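Local coordinates for protein 4-alpha-glucanotransferase (Streptococcus agalactiae, PDB 6M6T) that is an amylomaltase, also called disproportionating enzyme, of the 4-alpha-glucanotransferase family with a TIM-barrel fold, modelled here with glycans in its pockets, at residues A[431-434]-A[435-439]; A[484-487]-A[488-492]. One frame throughout, in Å; residues are numbered along the deposited sequence.

Contact 1. Residues A[431-434]-A[435-439]; sequences TVLR and TLYAT
Leu433 and Leu436, three residues apart on one helix, lie side by side and point the same way. Leu433 CD2 and Leu436 CD2 meet at 4.0 Å. On the same side of the helix, Tyr437 CE1 is 4.5 Å from Leu433 CD2, a loose approach.

Backbone hydrogen bonds from residue i+4 to residue i hold the turns together. Thr435 N donates to Thr431 O, and Leu436 N donates to Val432 O at 2.8 Å, with an almost straight N-H...O angle of 178°. Tyr437 N reaches Leu433 O at 3.0 Å. The last bond of the run, Ala438 N to Arg434 O, is more bent, at 135°.

Residues 431-438 make up most of helix 428-438, and Thr439 follows its end. The chain then leads into strand 443-447 of the central parallel barrel. Leu433, Leu436 and Tyr437 all touch threonines of that strand.

Two threonine hydroxyls turn back on the helix backbone. Thr435 OG1 stands beside its own backbone N, chi1 -50°, and from there makes a weak bond of 3.5 Å to Thr431 O. At the helix end, Leu436 O is gripped twice by Thr439. Thr439 N and OG1 approach Leu436 O from the same face of its plane, with OG1 3.2 Å from Leu436 O.

CB and CD1 of Tyr437 both pass close to Leu433 O, which lies oblique to the ring. The Tyr437 hydroxyl is hydrogen-bonded to Thr446.

Charge is carried by Arg434. Its chain bends at chi2, and its guanidinium group finds its partner in Glu489, on helix 481-493.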
loop_
_atom_site.group_PDB
_atom_site.type_symbol
_atom_site.label_atom_id
_atom_site.label_comp_id
_atom_site.label_asym_id
_atom_site.label_seq_id
_atom_site.Cartn_x
_atom_site.Cartn_y
_atom_site.Cartn_z
ATOM N N THR A 431 19.372 -10.729 15.726
ATOM C CA THR A 431 18.757 -11.680 16.643
ATOM C C THR A 431 17.319 -11.972 16.233
ATOM O O THR A 431 16.961 -13.119 15.901
ATOM C CB THR A 431 18.792 -11.139 18.078
ATOM O OG1 THR A 431 20.059 -10.525 18.351
ATOM C CG2 THR A 431 18.557 -12.275 19.083
ATOM N N VAL A 432 16.482 -10.926 16.248
ATOM C CA VAL A 432 15.057 -11.106 16.004
ATOM C C VAL A 432 14.844 -11.794 14.668
ATOM O O VAL A 432 14.004 -12.693 14.551
ATOM C CB VAL A 432 14.316 -9.754 16.081
ATOM C CG1 VAL A 432 12.843 -9.907 15.651
ATOM C CG2 VAL A 432 14.397 -9.181 17.485
ATOM N N LEU A 433 15.624 -11.415 13.652
ATOM C CA LEU A 433 15.405 -11.958 12.323
ATOM C C LEU A 433 15.842 -13.418 12.225
ATOM O O LEU A 433 15.220 -14.206 11.487
ATOM C CB LEU A 433 16.136 -11.092 11.310
ATOM C CG LEU A 433 15.413 -9.804 10.947
ATOM C CD1 LEU A 433 16.381 -8.835 10.315
ATOM C CD2 LEU A 433 14.313 -10.141 9.978
ATOM N N ARG A 434 16.890 -13.810 12.961
ATOM C CA ARG A 434 17.206 -15.236 13.047
ATOM C C ARG A 434 16.003 -16.007 13.573
ATOM O O ARG A 434 15.556 -16.992 12.958
ATOM C CB ARG A 434 18.438 -15.469 13.933
ATOM C CG ARG A 434 19.762 -15.153 13.244
ATOM C CD ARG A 434 20.758 -16.307 13.388
ATOM N NE ARG A 434 21.809 -16.256 12.371
ATOM C CZ ARG A 434 22.739 -15.315 12.321
ATOM N NH1 ARG A 434 22.760 -14.363 13.239
ATOM N NH2 ARG A 434 23.654 -15.335 11.365
ATOM N N THR A 435 15.418 -15.528 14.679
ATOM C CA THR A 435 14.262 -16.237 15.228
ATOM C C THR A 435 13.092 -16.253 14.245
ATOM O O THR A 435 12.525 -17.316 13.968
ATOM C CB THR A 435 13.826 -15.647 16.561
ATOM O OG1 THR A 435 14.960 -15.538 17.425
ATOM C CG2 THR A 435 12.825 -16.571 17.205
ATOM N N LEU A 436 12.716 -15.084 13.707
ATOM C CA LEU A 436 11.639 -15.003 12.715
ATOM C C LEU A 436 11.805 -16.037 11.612
ATOM O O LEU A 436 10.840 -16.683 11.197
ATOM C CB LEU A 436 11.591 -13.602 12.095
ATOM C CG LEU A 436 10.687 -13.359 10.870
ATOM C CD1 LEU A 436 9.252 -13.657 11.157
ATOM C CD2 LEU A 436 10.788 -11.941 10.419
ATOM N N TYR A 437 13.021 -16.176 11.086
ATOM C CA TYR A 437 13.200 -17.109 9.986
ATOM C C TYR A 437 13.183 -18.546 10.465
ATOM O O TYR A 437 12.930 -19.451 9.664
ATOM C CB TYR A 437 14.500 -16.798 9.240
ATOM C CG TYR A 437 14.299 -15.760 8.173
ATOM C CD1 TYR A 437 13.510 -14.648 8.415
ATOM C CD2 TYR A 437 14.869 -15.901 6.921
ATOM C CE1 TYR A 437 13.311 -13.696 7.451
ATOM C CE2 TYR A 437 14.667 -14.948 5.935
ATOM C CZ TYR A 437 13.886 -13.849 6.213
ATOM O OH TYR A 437 13.658 -12.905 5.255
ATOM N N ALA A 438 13.423 -18.775 11.758
ATOM C CA ALA A 438 13.335 -20.130 12.284
ATOM C C ALA A 438 11.906 -20.623 12.497
ATOM O O ALA A 438 11.734 -21.814 12.783
ATOM C CB ALA A 438 14.103 -20.223 13.601
ATOM N N THR A 439 10.890 -19.765 12.363
ATOM C CA THR A 439 9.517 -20.159 12.660
ATOM C C THR A 439 8.948 -21.076 11.574
ATOM O O THR A 439 9.429 -21.123 10.443
ATOM C CB THR A 439 8.611 -18.929 12.815
ATOM O OG1 THR A 439 8.189 -18.461 11.530
ATOM C CG2 THR A 439 9.328 -17.805 13.549
#

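Contact 2. Residues A[484-487]-A[488-492]; sequences KAFL and KEITT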
loop_
_atom_site.group_PDB
_atom_site.type_symbol
_atom_site.label_atom_id
_atom_site.label_comp_id
_atom_site.label_asym_id
_atom_site.label_seq_id
_atom_site.Cartn_x
_atom_site.Cartn_y
_atom_site.Cartn_z
ATOM N N LYS A 484 23.735 -8.012 2.790
ATOM C CA LYS A 484 23.232 -8.978 1.820
ATOM C C LYS A 484 23.640 -10.390 2.200
ATOM O O LYS A 484 22.849 -11.331 2.068
ATOM C CB LYS A 484 23.731 -8.629 0.412
ATOM C CG LYS A 484 23.127 -7.344 -0.146
ATOM C CD LYS A 484 24.065 -6.577 -1.090
ATOM C CE LYS A 484 23.820 -6.947 -2.538
ATOM N NZ LYS A 484 24.500 -8.230 -2.815
ATOM N N ALA A 485 24.880 -10.559 2.674
ATOM C CA ALA A 485 25.356 -11.882 3.066
ATOM C C ALA A 485 24.587 -12.404 4.272
ATOM O O ALA A 485 24.273 -13.597 4.352
ATOM C CB ALA A 485 26.851 -11.824 3.363
ATOM N N PHE A 486 24.258 -11.508 5.203
ATOM C CA PHE A 486 23.443 -11.879 6.349
ATOM C C PHE A 486 22.080 -12.396 5.911
ATOM O O PHE A 486 21.594 -13.427 6.411
ATOM C CB PHE A 486 23.272 -10.681 7.280
ATOM C CG PHE A 486 22.238 -10.908 8.328
ATOM C CD1 PHE A 486 22.406 -11.908 9.270
ATOM C CD2 PHE A 486 21.075 -10.172 8.345
ATOM C CE1 PHE A 486 21.447 -12.144 10.229
ATOM C CE2 PHE A 486 20.114 -10.408 9.304
ATOM C CZ PHE A 486 20.294 -11.398 10.242
ATOM N N LEU A 487 21.425 -11.665 5.003
ATOM C CA LEU A 487 20.106 -12.101 4.551
ATOM C C LEU A 487 20.205 -13.441 3.828
ATOM O O LEU A 487 19.419 -14.358 4.092
ATOM C CB LEU A 487 19.443 -11.036 3.663
ATOM C CG LEU A 487 18.046 -11.346 3.085
ATOM C CD1 LEU A 487 17.072 -11.763 4.172
ATOM C CD2 LEU A 487 17.473 -10.202 2.266
ATOM N N LYS A 488 21.180 -13.587 2.926
ATOM C CA LYS A 488 21.335 -14.878 2.258
ATOM C C LYS A 488 21.561 -15.990 3.271
ATOM O O LYS A 488 21.028 -17.094 3.116
ATOM C CB LYS A 488 22.482 -14.862 1.243
ATOM C CG LYS A 488 22.538 -16.157 0.434
ATOM C CD LYS A 488 23.734 -16.219 -0.470
ATOM C CE LYS A 488 23.337 -16.628 -1.888
ATOM N NZ LYS A 488 24.241 -16.029 -2.940
ATOM N N GLU A 489 22.334 -15.710 4.325
ATOM C CA GLU A 489 22.636 -16.742 5.310
ATOM C C GLU A 489 21.371 -17.201 6.024
ATOM O O GLU A 489 21.085 -18.400 6.067
ATOM C CB GLU A 489 23.673 -16.248 6.322
ATOM C CG GLU A 489 23.971 -17.245 7.425
ATOM C CD GLU A 489 24.707 -16.609 8.582
ATOM O OE1 GLU A 489 25.043 -17.313 9.570
ATOM O OE2 GLU A 489 24.952 -15.388 8.492
ATOM N N ILE A 490 20.602 -16.270 6.593
ATOM C CA ILE A 490 19.396 -16.706 7.285
ATOM C C ILE A 490 18.431 -17.372 6.309
ATOM O O ILE A 490 17.645 -18.251 6.700
ATOM C CB ILE A 490 18.718 -15.551 8.053
ATOM C CG1 ILE A 490 18.102 -14.532 7.097
ATOM C CG2 ILE A 490 19.686 -14.919 9.048
ATOM C CD1 ILE A 490 17.812 -13.261 7.768
ATOM N N THR A 491 18.494 -17.015 5.028
ATOM C CA THR A 491 17.595 -17.672 4.089
ATOM C C THR A 491 18.037 -19.108 3.796
ATOM O O THR A 491 17.186 -19.990 3.602
ATOM C CB THR A 491 17.470 -16.829 2.818
ATOM O OG1 THR A 491 16.954 -15.534 3.156
ATOM C CG2 THR A 491 16.536 -17.479 1.833
ATOM N N THR A 492 19.350 -19.375 3.805
ATOM C CA THR A 492 19.851 -20.736 3.566
ATOM C C THR A 492 19.759 -21.622 4.816
ATOM O O THR A 492 19.320 -22.772 4.738
ATOM C CB THR A 492 21.300 -20.693 3.065
ATOM O OG1 THR A 492 21.495 -19.541 2.239
ATOM C CG2 THR A 492 21.619 -21.931 2.241
#
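Ile490 packs one turn along the helix from Phe486, and its side chain can be followed outward from CB. Ile490 CB sits 3.9 Å from Phe486 O, the carbonyl that accepts the hydrogen bond from Ile490 N. CG2 is next. Ile490 CG2 stands beside the backbone N, anti to the carbonyl carbon, and meets Phe486 CE1 at 3.5 Å. CG1 takes the position between the backbone N and the carbonyl carbon, chi1 70°. This brings Ile490 CG1 to 3.3 Å from Leu487 O. At the tip, Ile490 CD1 lies over one face of the Phe486 ring, 4.0 Å from Phe486 CZ. Ile490 CD1 is also 4.0 Å from Leu487 CD1, so the tip touches side chains from two successive residues.

The stretch belongs to helix 481-493, near the C-terminus of the chain. Its inner side packs against the TIM barrel: Leu487 touches Val9 and Thr491 touches Ser7, both on strand 6-10. Phe35 of helix 27-38 also meets Leu487.

Leu487 O accepts two bonds from Thr491. Thr491 N lies 3.0 Å from Leu487 O. Thr491 OG1 lies 2.9 Å from Leu487 O and comes from above the carbonyl plane, 39° out of it. Thr491 OG1 is also hydrogen-bonded to Gln41. Thr492 repeats the pattern one residue on, with its N and OG1 both donating to Lys488 O.

Lys488 N donates to Lys484 O and Glu489 N to Ala485 O. Both lysine ammonium groups reach Glu38: Lys484 NZ makes salt bridges with its carboxylate and with Glu481, and Lys488 NZ bonds to Glu38 O.

Contacts 1 and 2 lie on two neighbouring helices, 428-438 and 481-493, with centres about 12 Å apart. Contact 1 comes first along the chain. The helices meet in two ways. Arg434 NH2 and Glu489 OE1 form a salt bridge of 3.0 Å. Further along the interface, the Tyr437 ring packs on the second helix, with Tyr437 CD2 3.5 Å from Ile490 CG1 and Tyr437 CE2 3.6 Å from Thr491 OG1. Tyr437 OH is 3.8 Å from Leu487 CD1. The centre of contact 1 is about 25 Å and that of contact 2 about 26 Å from the centre of the chain. None of their residues belongs to the two glycan pockets.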